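Local coordinates for general Secretion Pathway Protein (PDB 4G54), which probably binds peptidoglycan in the periplasm as a domain of the EpsAB fusion protein of the type II secretion system, at residues 131-135 / 146-150. Sequence-based numbering, arbitrary orientation.
Sequences PMPLR and AIEVL
Leu134, in the loop that follows strand 125-131, reaches the flank of helix 145-158; the backbones come closest at Leu134 and Ala146, whose CA atoms are 6.8 Å apart. No hydrogen bond crosses between the segments; they meet through side chains, chiefly Leu134, which straddles one turn of the helix. A chi1 of -51° sets its CG beside the backbone N and opposite the carbonyl carbon, turning both methyls onto the helix. CD2 drops beside Ala146, 3.9 Å from Ala146 CB and 3.8 Å from Ala146 O, while CD1 lies 3.9 Å from Leu150 CB and 3.7 Å from Leu150 N. That amide already donates to Ala146 O within the helix, so one leucine methyl lies at each end of this backbone bond. The Leu134 and Val149 side chains run antiparallel, side by side; Val149 CG1, anti to the backbone N (chi1 172°), packs against Leu134 CG and CD1 and sits 4.0 Å from Pro133 CG. Within the loop, a nearly straight hydrogen bond (164°) from Arg135 NE to Met132 O, 2.9 Å long, closes a short link. Leu196 and Leu199 of helix 193-202 touch Leu150. The linker from the C39-like sheet thus meets the first helix of the putative peptidoglycan-binding domain through largely buried van der Waals contact, while its polar anchor is Gln200 on helix 193-202, whose OE1 accepts from Leu134 N.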
ATOM      1  N   PRO A 131      -4.161  -2.769   0.359  1.00 16.85           N
ATOM      2  CA  PRO A 131      -5.217  -3.812   0.435  1.00 18.22           C
ATOM      3  C   PRO A 131      -4.854  -4.967   1.370  1.00 16.58           C
ATOM      4  O   PRO A 131      -3.718  -5.529   1.324  1.00 15.62           O
ATOM      5  CB  PRO A 131      -5.280  -4.306  -1.049  1.00 17.29           C
ATOM      6  CG  PRO A 131      -3.908  -4.039  -1.617  1.00 20.50           C
ATOM      7  CD  PRO A 131      -3.447  -2.748  -0.910  1.00 18.71           C
ATOM      8  N   MET A 132      -5.800  -5.370   2.202  1.00 16.24           N
ATOM      9  CA  MET A 132      -5.537  -6.506   3.134  1.00 15.68           C
ATOM     10  C   MET A 132      -6.789  -7.327   3.187  1.00 16.49           C
ATOM     11  O   MET A 132      -7.500  -7.322   4.166  1.00 16.87           O
ATOM     12  CB  MET A 132      -5.084  -5.967   4.515  1.00 18.22           C
ATOM     13  CG  MET A 132      -4.656  -7.224   5.312  1.00 15.99           C
ATOM     14  SD  MET A 132      -3.898  -6.516   6.841  1.00 27.91           S
ATOM     15  CE  MET A 132      -3.555  -8.076   7.562  1.00 25.94           C
ATOM     16  N   PRO A 133      -7.054  -8.140   2.162  1.00 15.28           N
ATOM     17  CA  PRO A 133      -8.233  -9.006   2.159  1.00 15.82           C
ATOM     18  C   PRO A 133      -8.194 -10.173   3.122  1.00 16.19           C
ATOM     19  O   PRO A 133      -9.271 -10.711   3.443  1.00 19.17           O
ATOM     20  CB  PRO A 133      -8.255  -9.526   0.739  1.00 17.42           C
ATOM     21  CG  PRO A 133      -6.806  -9.580   0.267  1.00 17.92           C
ATOM     22  CD  PRO A 133      -6.361  -8.209   0.878  1.00 15.82           C
ATOM     23  N   LEU A 134      -6.982 -10.523   3.618  1.00 16.36           N
ATOM     24  CA  LEU A 134      -6.850 -11.693   4.499  1.00 15.82           C
ATOM     25  C   LEU A 134      -6.572 -11.248   5.911  1.00 16.11           C
ATOM     26  O   LEU A 134      -5.485 -10.686   6.204  1.00 17.61           O
ATOM     27  CB  LEU A 134      -5.753 -12.667   4.041  1.00 16.02           C
ATOM     28  CG  LEU A 134      -5.871 -13.051   2.576  1.00 15.90           C
ATOM     29  CD1 LEU A 134      -4.725 -14.137   2.221  1.00 17.55           C
ATOM     30  CD2 LEU A 134      -7.266 -13.755   2.374  1.00 19.03           C
ATOM     31  N   ARG A 135      -7.574 -11.371   6.758  1.00 16.72           N
ATOM     32  CA  ARG A 135      -7.467 -10.763   8.099  1.00 17.39           C
ATOM     33  C   ARG A 135      -7.698 -11.801   9.167  1.00 16.04           C
ATOM     34  O   ARG A 135      -7.838 -11.417  10.343  1.00 17.57           O
ATOM     35  CB  ARG A 135      -8.582  -9.701   8.292  1.00 20.04           C
ATOM     36  CG  ARG A 135      -8.481  -8.571   7.235  1.00 25.67           C
ATOM     37  CD  ARG A 135      -8.058  -7.336   7.796  1.00 28.16           C
ATOM     38  NE  ARG A 135      -8.113  -6.257   6.791  1.00 22.20           N
ATOM     39  CZ  ARG A 135      -8.519  -5.047   7.053  1.00 21.92           C
ATOM     40  NH1 ARG A 135      -8.953  -4.753   8.294  1.00 23.79           N
ATOM     41  NH2 ARG A 135      -8.453  -4.093   6.072  1.00 19.57           N
ATOM     42  N   ALA A 146     -10.268 -17.592   0.280  1.00 20.04           N
ATOM     43  CA  ALA A 146      -9.154 -17.016   0.990  1.00 18.99           C
ATOM     44  C   ALA A 146      -7.865 -17.756   0.732  1.00 19.83           C
ATOM     45  O   ALA A 146      -6.778 -17.103   0.712  1.00 18.43           O
ATOM     46  CB  ALA A 146      -9.454 -16.996   2.485  1.00 20.06           C
ATOM     47  N   ILE A 147      -7.962 -19.075   0.551  1.00 18.71           N
ATOM     48  CA  ILE A 147      -6.754 -19.866   0.292  1.00 18.35           C
ATOM     49  C   ILE A 147      -6.272 -19.571  -1.121  1.00 18.92           C
ATOM     50  O   ILE A 147      -5.043 -19.416  -1.328  1.00 17.64           O
ATOM     51  CB  ILE A 147      -7.034 -21.341   0.463  1.00 18.75           C
ATOM     52  CG1 ILE A 147      -7.521 -21.688   1.877  1.00 21.82           C
ATOM     53  CG2 ILE A 147      -5.753 -22.126   0.150  1.00 19.06           C
ATOM     54  CD1 ILE A 147      -6.814 -21.003   3.063  1.00 24.40           C
ATOM     55  N   GLU A 148      -7.176 -19.379  -2.077  1.00 20.67           N
ATOM     56  CA  GLU A 148      -6.741 -19.040  -3.421  1.00 20.20           C
ATOM     57  C   GLU A 148      -6.041 -17.717  -3.428  1.00 18.83           C
ATOM     58  O   GLU A 148      -5.028 -17.497  -4.152  1.00 20.36           O
ATOM     59  CB  GLU A 148      -7.958 -18.954  -4.391  1.00 23.78           C
ATOM     60  CG  GLU A 148      -8.826 -20.180  -4.334  1.00 31.54           C
ATOM     61  CD  GLU A 148     -10.150 -20.041  -5.126  1.00 41.62           C
ATOM     62  OE1 GLU A 148     -10.536 -18.929  -5.556  1.00 43.57           O
ATOM     63  OE2 GLU A 148     -10.803 -21.098  -5.291  1.00 46.09           O
ATOM     64  N   VAL A 149      -6.565 -16.739  -2.650  1.00 18.93           N
ATOM     65  CA  VAL A 149      -5.890 -15.472  -2.549  1.00 17.77           C
ATOM     66  C   VAL A 149      -4.501 -15.499  -1.860  1.00 17.96           C
ATOM     67  O   VAL A 149      -3.552 -14.927  -2.380  1.00 17.58           O
ATOM     68  CB  VAL A 149      -6.787 -14.452  -1.721  1.00 19.56           C
ATOM     69  CG1 VAL A 149      -6.033 -13.156  -1.415  1.00 19.44           C
ATOM     70  CG2 VAL A 149      -8.031 -14.146  -2.563  1.00 23.60           C
ATOM     71  N   LEU A 150      -4.380 -16.322  -0.795  1.00 16.03           N
ATOM     72  CA  LEU A 150      -3.076 -16.624  -0.156  1.00 13.76           C
ATOM     73  C   LEU A 150      -2.073 -17.180  -1.191  1.00 14.03           C
ATOM     74  O   LEU A 150      -0.941 -16.663  -1.299  1.00 15.90           O
ATOM     75  CB  LEU A 150      -3.315 -17.622   1.033  1.00 15.23           C
ATOM     76  CG  LEU A 150      -1.985 -17.973   1.641  1.00 14.78           C
ATOM     77  CD1 LEU A 150      -1.141 -16.822   2.142  1.00 16.26           C
ATOM     78  CD2 LEU A 150      -2.258 -19.015   2.776  1.00 15.22           C
TER